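Local coordinates for uncharacterized protein MJ1062 (Methanocaldococcus jannaschii, PDB 3EO4) that is of unknown function, its C-terminal GNAT-fold domain, the part described here, probably transferring an acyl group to an unidentified acceptor, at residues R62-I67 / S80-Q85; P91-L96 / L114-L119; I131-I136 / R154-I159. All coordinates share one frame; numbering follows the deposited sequence.

Interaction 1. Residues R62-I67 / S80-Q85; sequences RVDWII and SVNVSQ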
loop_
_atom_site.group_PDB
_atom_site.type_symbol
_atom_site.label_atom_id
_atom_site.label_comp_id
_atom_site.label_asym_id
_atom_site.label_seq_id
_atom_site.Cartn_x
_atom_site.Cartn_y
_atom_site.Cartn_z
ATOM N N ARG A 62 15.008 11.822 -13.285
ATOM C CA ARG A 62 13.757 11.089 -13.350
ATOM C C ARG A 62 12.610 11.947 -12.865
ATOM O O ARG A 62 12.815 12.958 -12.194
ATOM C CB ARG A 62 13.819 9.794 -12.538
ATOM C CG ARG A 62 14.068 9.958 -11.041
ATOM C CD ARG A 62 14.111 8.578 -10.354
ATOM N NE ARG A 62 12.819 7.874 -10.313
ATOM C CZ ARG A 62 12.669 6.562 -10.547
ATOM N NH1 ARG A 62 13.714 5.816 -10.879
ATOM N NH2 ARG A 62 11.470 5.989 -10.460
ATOM N N VAL A 63 11.409 11.549 -13.254
ATOM C CA VAL A 63 10.187 12.147 -12.779
ATOM C C VAL A 63 9.297 10.968 -12.375
ATOM O O VAL A 63 9.269 9.947 -13.080
ATOM C CB VAL A 63 9.509 12.972 -13.883
ATOM C CG1 VAL A 63 8.054 13.354 -13.485
ATOM C CG2 VAL A 63 10.335 14.209 -14.233
ATOM N N ASP A 64 8.615 11.095 -11.233
ATOM C CA ASP A 64 7.639 10.099 -10.804
ATOM C C ASP A 64 6.272 10.732 -10.647
ATOM O O ASP A 64 6.141 11.844 -10.119
ATOM C CB ASP A 64 8.051 9.493 -9.464
ATOM C CG ASP A 64 9.331 8.711 -9.557
ATOM O OD1 ASP A 64 9.254 7.465 -9.673
ATOM O OD2 ASP A 64 10.411 9.344 -9.511
ATOM N N TRP A 65 5.251 10.035 -11.121
ATOM C CA TRP A 65 3.870 10.506 -10.975
ATOM C C TRP A 65 3.068 9.478 -10.184
ATOM O O TRP A 65 3.382 8.290 -10.176
ATOM C CB TRP A 65 3.181 10.685 -12.330
ATOM C CG TRP A 65 3.679 11.737 -13.280
ATOM C CD1 TRP A 65 3.165 13.007 -13.441
ATOM C CD2 TRP A 65 4.709 11.597 -14.287
ATOM N NE1 TRP A 65 3.833 13.665 -14.452
ATOM C CE2 TRP A 65 4.776 12.827 -14.992
ATOM C CE3 TRP A 65 5.590 10.564 -14.644
ATOM C CZ2 TRP A 65 5.701 13.057 -16.034
ATOM C CZ3 TRP A 65 6.510 10.789 -15.691
ATOM C CH2 TRP A 65 6.557 12.027 -16.369
ATOM N N ILE A 66 2.036 9.960 -9.509
ATOM C CA ILE A 66 0.970 9.137 -9.004
ATOM C C ILE A 66 -0.114 9.123 -10.081
ATOM O O ILE A 66 -0.431 10.165 -10.675
ATOM C CB ILE A 66 0.352 9.768 -7.713
ATOM C CG1 ILE A 66 1.437 9.996 -6.653
ATOM C CG2 ILE A 66 -0.741 8.901 -7.149
ATOM C CD1 ILE A 66 2.159 8.696 -6.242
ATOM N N ILE A 67 -0.700 7.951 -10.290
ATOM C CA ILE A 67 -1.822 7.769 -11.209
ATOM C C ILE A 67 -3.135 7.903 -10.430
ATOM O O ILE A 67 -3.363 7.191 -9.464
ATOM C CB ILE A 67 -1.770 6.378 -11.863
ATOM C CG1 ILE A 67 -0.397 6.140 -12.528
ATOM C CG2 ILE A 67 -2.957 6.196 -12.813
ATOM C CD1 ILE A 67 -0.135 4.687 -12.908
ATOM N N SER A 80 1.550 4.154 -9.825
ATOM C CA SER A 80 2.581 5.117 -10.103
ATOM C C SER A 80 3.208 4.863 -11.463
ATOM O O SER A 80 3.388 3.703 -11.865
ATOM C CB SER A 80 3.649 5.060 -9.035
ATOM O OG SER A 80 4.615 6.081 -9.286
ATOM N N VAL A 81 3.559 5.949 -12.152
ATOM C CA VAL A 81 4.254 5.871 -13.446
ATOM C C VAL A 81 5.434 6.830 -13.381
ATOM O O VAL A 81 5.355 7.867 -12.704
ATOM C CB VAL A 81 3.292 6.150 -14.648
ATOM C CG1 VAL A 81 2.818 7.600 -14.670
ATOM C CG2 VAL A 81 3.916 5.710 -16.000
ATOM N N ASN A 82 6.537 6.464 -14.035
ATOM C CA ASN A 82 7.808 7.180 -13.900
ATOM C C ASN A 82 8.657 7.074 -15.174
ATOM O O ASN A 82 8.461 6.138 -15.962
ATOM C CB ASN A 82 8.613 6.667 -12.683
ATOM C CG ASN A 82 9.068 5.215 -12.836
ATOM O OD1 ASN A 82 9.724 4.855 -13.815
ATOM N ND2 ASN A 82 8.755 4.390 -11.854
ATOM N N VAL A 83 9.553 8.060 -15.376
ATOM C CA VAL A 83 10.587 8.041 -16.430
ATOM C C VAL A 83 11.902 8.376 -15.786
ATOM O O VAL A 83 11.981 9.284 -14.973
ATOM C CB VAL A 83 10.358 9.073 -17.569
ATOM C CG1 VAL A 83 9.026 8.839 -18.206
ATOM C CG2 VAL A 83 10.346 10.478 -17.030
ATOM N N SER A 84 12.931 7.641 -16.161
ATOM C CA SER A 84 14.249 7.879 -15.608
ATOM C C SER A 84 15.241 7.858 -16.772
ATOM O O SER A 84 14.844 7.593 -17.914
ATOM C CB SER A 84 14.563 6.814 -14.551
ATOM O OG SER A 84 14.479 5.508 -15.100
ATOM N N GLN A 85 16.505 8.155 -16.493
ATOM C CA GLN A 85 17.533 8.287 -17.523
ATOM C C GLN A 85 17.200 9.403 -18.528
ATOM O O GLN A 85 17.432 9.252 -19.722
ATOM C CB GLN A 85 17.792 6.926 -18.213
ATOM C CG GLN A 85 18.125 5.820 -17.212
ATOM C CD GLN A 85 18.217 4.432 -17.820
ATOM O OE1 GLN A 85 17.551 3.508 -17.360
ATOM N NE2 GLN A 85 19.081 4.262 -18.822
HETATM O O HOH W 1 7.255 5.524 -9.245
#
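The Trp-65 ring turns its edge to strand 80-84: CE3 stands 3.3 Å from Val-81 O and CZ3 4.1 Å from Val-83 CG1, both near the ring plane, while Val-63 CG1 covers one face, offset toward the rim. The Arg-62 guanidinium has the Asp-64 carboxylate at its edge, gripped side-on by NE to OD2 and NH2 to OD1 (2.8 Å), nearly straight and through syn lone pairs. Asn-82 ND2 and Ser-84 CB approach this guanidinium obliquely; Arg-62 NH2 and Asn-82 ND2, both donors, make no bond. Antiparallel backbone bonds join Val-63 to Val-83 and Trp-65 to Val-81. Trp-65 O is gripped from opposite faces of its plane, by Val-81 N and by Ser-80 OG (2.7 Å), whose position anti to its backbone nitrogen (chi1 -176°) allows this reach. One water links Asp-64 OD1, Ser-80 OG and Asn-82 ND2. Arg-59 also salt-bridges Asp-64 OD2. An alanine in place of Arg-62 removes both its bonds and would probably leave the Asp-64 carboxylate less well neutralised and freer to turn. In this hairpin of the central sheet, Trp-65, Val-81 and Val-83 pack on Val-115 of helix 107-121, and strands 13-18 and 92-97 flank the pair.

Interaction 2. Residues P91-L96 / L114-L119; sequences PEIGIL and LVLKWL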
loop_
_atom_site.group_PDB
_atom_site.type_symbol
_atom_site.label_atom_id
_atom_site.label_comp_id
_atom_site.label_asym_id
_atom_site.label_seq_id
_atom_site.Cartn_x
_atom_site.Cartn_y
_atom_site.Cartn_z
ATOM N N PRO A 91 15.026 7.554 -22.581
ATOM C CA PRO A 91 14.654 7.361 -21.195
ATOM C C PRO A 91 13.859 6.072 -20.962
ATOM O O PRO A 91 13.185 5.544 -21.884
ATOM C CB PRO A 91 13.795 8.599 -20.884
ATOM C CG PRO A 91 13.306 9.049 -22.191
ATOM C CD PRO A 91 14.399 8.751 -23.162
ATOM N N GLU A 92 13.943 5.600 -19.727
ATOM C CA GLU A 92 13.290 4.383 -19.286
ATOM C C GLU A 92 11.967 4.691 -18.574
ATOM O O GLU A 92 11.913 5.560 -17.686
ATOM C CB GLU A 92 14.219 3.619 -18.366
ATOM C CG GLU A 92 13.620 2.325 -17.859
ATOM C CD GLU A 92 14.591 1.559 -16.970
ATOM O OE1 GLU A 92 15.805 1.714 -17.140
ATOM O OE2 GLU A 92 14.146 0.781 -16.110
ATOM N N ILE A 93 10.913 3.968 -18.960
ATOM C CA ILE A 93 9.573 4.154 -18.365
ATOM C C ILE A 93 9.281 2.999 -17.420
ATOM O O ILE A 93 9.439 1.835 -17.799
ATOM C CB ILE A 93 8.436 4.142 -19.443
ATOM C CG1 ILE A 93 8.782 4.994 -20.658
ATOM C CG2 ILE A 93 7.038 4.476 -18.836
ATOM C CD1 ILE A 93 8.918 6.383 -20.344
ATOM N N GLY A 94 8.814 3.329 -16.215
ATOM C CA GLY A 94 8.334 2.335 -15.248
ATOM C C GLY A 94 6.866 2.563 -14.900
ATOM O O GLY A 94 6.386 3.712 -14.887
ATOM N N ILE A 95 6.139 1.481 -14.633
ATOM C CA ILE A 95 4.715 1.608 -14.313
ATOM C C ILE A 95 4.338 0.548 -13.278
ATOM O O ILE A 95 4.853 -0.568 -13.312
ATOM C CB ILE A 95 3.804 1.507 -15.619
ATOM C CG1 ILE A 95 2.304 1.484 -15.310
ATOM C CG2 ILE A 95 4.120 0.231 -16.428
ATOM C CD1 ILE A 95 1.632 2.835 -15.473
ATOM N N LEU A 96 3.405 0.889 -12.396
ATOM C CA LEU A 96 2.929 -0.011 -11.370
ATOM C C LEU A 96 1.499 0.407 -11.073
ATOM O O LEU A 96 1.266 1.564 -10.799
ATOM C CB LEU A 96 3.804 0.196 -10.142
ATOM C CG LEU A 96 3.586 -0.368 -8.750
ATOM C CD1 LEU A 96 4.776 0.128 -7.893
ATOM C CD2 LEU A 96 2.304 0.081 -8.095
ATOM N N LEU A 114 0.261 8.855 -21.630
ATOM C CA LEU A 114 0.407 10.220 -21.090
ATOM C C LEU A 114 1.900 10.629 -20.922
ATOM O O LEU A 114 2.301 11.715 -21.294
ATOM C CB LEU A 114 -0.375 10.391 -19.773
ATOM C CG LEU A 114 -1.916 10.515 -19.813
ATOM C CD1 LEU A 114 -2.514 10.512 -18.408
ATOM C CD2 LEU A 114 -2.372 11.782 -20.566
ATOM N N VAL A 115 2.705 9.748 -20.365
ATOM C CA VAL A 115 4.148 10.000 -20.216
ATOM C C VAL A 115 4.855 10.129 -21.583
ATOM O O VAL A 115 5.625 11.055 -21.769
ATOM C CB VAL A 115 4.821 8.917 -19.323
ATOM C CG1 VAL A 115 6.332 9.070 -19.325
ATOM C CG2 VAL A 115 4.299 9.018 -17.893
ATOM N N LEU A 116 4.553 9.236 -22.536
ATOM C CA LEU A 116 5.097 9.326 -23.885
ATOM C C LEU A 116 4.790 10.644 -24.582
ATOM O O LEU A 116 5.642 11.188 -25.297
ATOM C CB LEU A 116 4.650 8.148 -24.774
ATOM C CG LEU A 116 4.970 6.740 -24.252
ATOM C CD1 LEU A 116 4.281 5.711 -25.118
ATOM C CD2 LEU A 116 6.466 6.437 -24.135
ATOM N N LYS A 117 3.579 11.158 -24.376
ATOM C CA LYS A 117 3.198 12.427 -24.983
ATOM C C LYS A 117 4.033 13.567 -24.381
ATOM O O LYS A 117 4.485 14.459 -25.096
ATOM C CB LYS A 117 1.697 12.689 -24.815
ATOM C CG LYS A 117 1.121 13.744 -25.774
ATOM C CD LYS A 117 0.895 13.135 -27.192
ATOM C CE LYS A 117 1.283 14.101 -28.341
ATOM N NZ LYS A 117 0.388 15.282 -28.448
ATOM N N TRP A 118 4.234 13.535 -23.070
ATOM C CA TRP A 118 5.013 14.567 -22.397
ATOM C C TRP A 118 6.457 14.524 -22.893
ATOM O O TRP A 118 7.022 15.552 -23.212
ATOM C CB TRP A 118 4.970 14.343 -20.891
ATOM C CG TRP A 118 5.862 15.272 -20.093
ATOM C CD1 TRP A 118 5.622 16.579 -19.799
ATOM C CD2 TRP A 118 7.133 14.949 -19.483
ATOM N NE1 TRP A 118 6.665 17.103 -19.059
ATOM C CE2 TRP A 118 7.594 16.117 -18.836
ATOM C CE3 TRP A 118 7.931 13.803 -19.452
ATOM C CZ2 TRP A 118 8.811 16.161 -18.143
ATOM C CZ3 TRP A 118 9.132 13.843 -18.754
ATOM C CH2 TRP A 118 9.566 15.018 -18.114
ATOM N N LEU A 119 7.043 13.331 -22.972
ATOM C CA LEU A 119 8.418 13.156 -23.512
ATOM C C LEU A 119 8.613 13.685 -24.935
ATOM O O LEU A 119 9.586 14.403 -25.230
ATOM C CB LEU A 119 8.813 11.673 -23.493
ATOM C CG LEU A 119 9.007 11.035 -22.135
ATOM C CD1 LEU A 119 9.152 9.530 -22.347
ATOM C CD2 LEU A 119 10.267 11.641 -21.431
#
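Ile-93 points its CD1 from the strand at two helix side chains one turn apart, meeting Leu-119 CD1 at 3.7 Å and Val-115 CG1 at 3.9 Å, tip to tip in both cases. Its CG1 stands anti to the carbonyl carbon (chi1 -45°), and a second bend at chi2 (-64°) folds CD1 back instead of extending the chain, so that this one methyl serves both partners. Leu-119 uses both its methyls: CD1 meets Ile-93 and, with CD2 (4.1 Å), also borders Pro-91 CG, the proline and leucine sliding past each other in opposite directions. Leu-116 CD2 adds a looser touch on Ile-93 CG1. The contact is wholly apolar and largely buried, made on one side by Ile-93 of the strand and Pro-91 in the loop just before it. The helix segment runs nearly antiparallel to the strand, their axes 10.5 Å apart. Helix 107-121 thus covers one face of the sheet, where Val-83 packs on both Ile-93 and Val-115; Ala-127 of strand 126-132 lies against Leu-116 and Leu-119, and Leu-86 and Tyr-124, which line the pocket of a bound polyether, touch Leu-119.

Interaction 3. Residues I131-I136 / R154-I159; sequences ILENNI and RENEWI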
loop_
_atom_site.group_PDB
_atom_site.type_symbol
_atom_site.label_atom_id
_atom_site.label_comp_id
_atom_site.label_asym_id
_atom_site.label_seq_id
_atom_site.Cartn_x
_atom_site.Cartn_y
_atom_site.Cartn_z
ATOM N N ILE A 131 11.603 -5.156 -18.757
ATOM C CA ILE A 131 10.522 -6.038 -18.320
ATOM C C ILE A 131 11.008 -7.461 -18.057
ATOM O O ILE A 131 11.740 -8.056 -18.882
ATOM C CB ILE A 131 9.321 -6.051 -19.319
ATOM C CG1 ILE A 131 8.908 -4.623 -19.747
ATOM C CG2 ILE A 131 8.102 -6.739 -18.702
ATOM C CD1 ILE A 131 7.899 -4.582 -20.930
ATOM N N LEU A 132 10.611 -8.004 -16.908
ATOM C CA LEU A 132 10.895 -9.417 -16.623
ATOM C C LEU A 132 10.004 -10.319 -17.481
ATOM O O LEU A 132 8.819 -10.010 -17.725
ATOM C CB LEU A 132 10.682 -9.757 -15.156
ATOM C CG LEU A 132 11.646 -9.376 -14.046
ATOM C CD1 LEU A 132 11.366 -10.348 -12.941
ATOM C CD2 LEU A 132 13.150 -9.435 -14.436
ATOM N N GLU A 133 10.608 -11.402 -17.948
ATOM C CA GLU A 133 9.971 -12.380 -18.801
ATOM C C GLU A 133 8.622 -12.855 -18.283
ATOM O O GLU A 133 7.765 -13.213 -19.089
ATOM C CB GLU A 133 10.863 -13.608 -18.941
ATOM C CG GLU A 133 12.064 -13.373 -19.782
ATOM C CD GLU A 133 12.951 -14.583 -19.857
ATOM O OE1 GLU A 133 13.076 -15.267 -18.815
ATOM O OE2 GLU A 133 13.528 -14.841 -20.943
ATOM N N ASN A 134 8.441 -12.890 -16.960
ATOM C CA ASN A 134 7.230 -13.461 -16.380
ATOM C C ASN A 134 6.118 -12.433 -16.306
ATOM O O ASN A 134 4.961 -12.773 -16.070
ATOM C CB ASN A 134 7.500 -14.112 -14.996
ATOM C CG ASN A 134 7.932 -13.098 -13.931
ATOM O OD1 ASN A 134 8.769 -12.249 -14.192
ATOM N ND2 ASN A 134 7.354 -13.188 -12.728
ATOM N N ASN A 135 6.471 -11.165 -16.529
ATOM C CA ASN A 135 5.512 -10.089 -16.413
ATOM C C ASN A 135 4.676 -9.946 -17.688
ATOM O O ASN A 135 4.881 -9.004 -18.470
ATOM C CB ASN A 135 6.207 -8.791 -16.034
ATOM C CG ASN A 135 5.235 -7.737 -15.513
ATOM O OD1 ASN A 135 4.017 -7.902 -15.594
ATOM N ND2 ASN A 135 5.781 -6.649 -14.962
ATOM N N ILE A 136 3.747 -10.890 -17.889
ATOM C CA ILE A 136 2.937 -10.934 -19.110
ATOM C C ILE A 136 2.018 -9.719 -19.340
ATOM O O ILE A 136 1.825 -9.301 -20.484
ATOM C CB ILE A 136 2.233 -12.332 -19.380
ATOM C CG1 ILE A 136 0.895 -12.175 -20.120
ATOM C CG2 ILE A 136 2.077 -13.180 -18.120
ATOM C CD1 ILE A 136 1.059 -12.180 -21.601
ATOM N N ARG A 154 19.231 -7.535 -17.915
ATOM C CA ARG A 154 19.832 -8.532 -17.016
ATOM C C ARG A 154 19.071 -9.867 -17.126
ATOM O O ARG A 154 18.079 -9.957 -17.870
ATOM C CB ARG A 154 19.849 -7.993 -15.581
ATOM C CG ARG A 154 20.306 -6.517 -15.504
ATOM C CD ARG A 154 19.967 -5.878 -14.188
ATOM N NE ARG A 154 18.583 -5.408 -14.169
ATOM C CZ ARG A 154 18.082 -4.534 -13.297
ATOM N NH1 ARG A 154 18.838 -4.033 -12.326
ATOM N NH2 ARG A 154 16.808 -4.169 -13.392
ATOM N N GLU A 155 19.551 -10.908 -16.441
ATOM C CA GLU A 155 18.965 -12.251 -16.556
ATOM C C GLU A 155 17.446 -12.199 -16.502
ATOM O O GLU A 155 16.889 -11.484 -15.669
ATOM C CB GLU A 155 19.472 -13.137 -15.425
ATOM C CG GLU A 155 19.747 -14.579 -15.845
ATOM C CD GLU A 155 20.869 -15.218 -15.041
ATOM O OE1 GLU A 155 21.030 -14.865 -13.848
ATOM O OE2 GLU A 155 21.605 -16.076 -15.606
ATOM N N ASN A 156 16.779 -12.936 -17.393
ATOM C CA ASN A 156 15.295 -12.982 -17.451
ATOM C C ASN A 156 14.585 -11.618 -17.675
ATOM O O ASN A 156 13.371 -11.487 -17.459
ATOM C CB ASN A 156 14.715 -13.666 -16.192
ATOM C CG ASN A 156 15.159 -15.141 -16.026
ATOM O OD1 ASN A 156 14.761 -15.778 -15.061
ATOM N ND2 ASN A 156 15.986 -15.669 -16.946
ATOM N N GLU A 157 15.357 -10.620 -18.089
ATOM C CA GLU A 157 14.891 -9.246 -18.280
ATOM C C GLU A 157 15.136 -8.806 -19.746
ATOM O O GLU A 157 16.196 -9.092 -20.326
ATOM C CB GLU A 157 15.649 -8.333 -17.318
ATOM C CG GLU A 157 15.157 -6.905 -17.214
ATOM C CD GLU A 157 16.096 -6.034 -16.387
ATOM O OE1 GLU A 157 17.288 -5.941 -16.734
ATOM O OE2 GLU A 157 15.643 -5.431 -15.404
ATOM N N TRP A 158 14.151 -8.113 -20.325
ATOM C CA TRP A 158 14.195 -7.680 -21.715
ATOM C C TRP A 158 13.939 -6.193 -21.848
ATOM O O TRP A 158 13.105 -5.633 -21.139
ATOM C CB TRP A 158 13.122 -8.414 -22.522
ATOM C CG TRP A 158 13.407 -9.831 -22.591
ATOM C CD1 TRP A 158 12.921 -10.800 -21.780
ATOM C CD2 TRP A 158 14.330 -10.465 -23.478
ATOM N NE1 TRP A 158 13.455 -12.012 -22.122
ATOM C CE2 TRP A 158 14.332 -11.835 -23.161
ATOM C CE3 TRP A 158 15.143 -10.008 -24.525
ATOM C CZ2 TRP A 158 15.106 -12.757 -23.849
ATOM C CZ3 TRP A 158 15.920 -10.928 -25.212
ATOM C CH2 TRP A 158 15.893 -12.288 -24.868
ATOM N N ILE A 159 14.645 -5.568 -22.785
ATOM C CA ILE A 159 14.389 -4.178 -23.135
ATOM C C ILE A 159 13.474 -4.156 -24.347
ATOM O O ILE A 159 13.695 -4.917 -25.312
ATOM C CB ILE A 159 15.687 -3.445 -23.518
ATOM C CG1 ILE A 159 16.846 -3.829 -22.573
ATOM C CG2 ILE A 159 15.441 -1.939 -23.653
ATOM C CD1 ILE A 159 16.545 -3.649 -21.108
#
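Ile-131 and Trp-158 form an antiparallel hydrogen-bonded pair, Ile-131 N to Trp-158 O 2.9 Å and Trp-158 N to Ile-131 O 2.8 Å, and Glu-133 N extends the ladder to Asn-156 O (2.8 Å) just where both chains leave the sheet for turns. Glu-133 then reaches across: with CG anti to the carbonyl carbon (chi1 -72°) and an extended chain, it crosses the Trp-158 indole at a slant, CG at the ring edge near its plane, and OE2 accepts NE1 at 3.1 Å. The donor comes to the anti side of that oxygen, somewhat out of the carboxylate plane, and the carboxylate and ring planes are 32° apart. OE1 packs beside Asn-156 CA and ND2, at a poor angle for bonding. Toward the other face of the sheet, Leu-132 CD2 rests on Glu-157 CB (4.0 Å). The Glu-157 carboxylate is fixed by Arg-154, whose NE and NH2 grip it side-on, NH2 to OE2 at 2.6 Å; OE1 also takes Arg-154 N from the same face as NE, and Arg-130 makes a further salt bridge there. Lys-149 and Lys-152 make cation-pi contacts with Trp-158. A type II turn carries Arg-154 into Glu-157, and a type I turn leads from Leu-132 to Asn-135, the N-cap of helix 136-144. Strand 126-132, helix 136-144, strand 148-150 and then strand 157-163, inserted between the two earlier strands, is the C-terminal topology of the GNAT fold.

Interactions 1 and 2 share the core: the strands 74-84 and 92-97 they use are sheet neighbours, with Ser-80 N to Leu-96 O and Ser-84 N to Glu-92 O as probable hydrogen bonds. Interaction 1 joins strands edge to edge, through backbone bonds with a charged and water-linked network on the face away from helix 107-121; interaction 2 sets that helix on the sheet by aliphatic packing alone. Interaction 3, its centre about 20 Å and 18 Å from those of interactions 1 and 2, touches neither. It again pairs antiparallel strands, but at the more exposed end of the smaller C-terminal sheet, where turns, carboxylates and a tryptophan N-H replace much of the apolar filling.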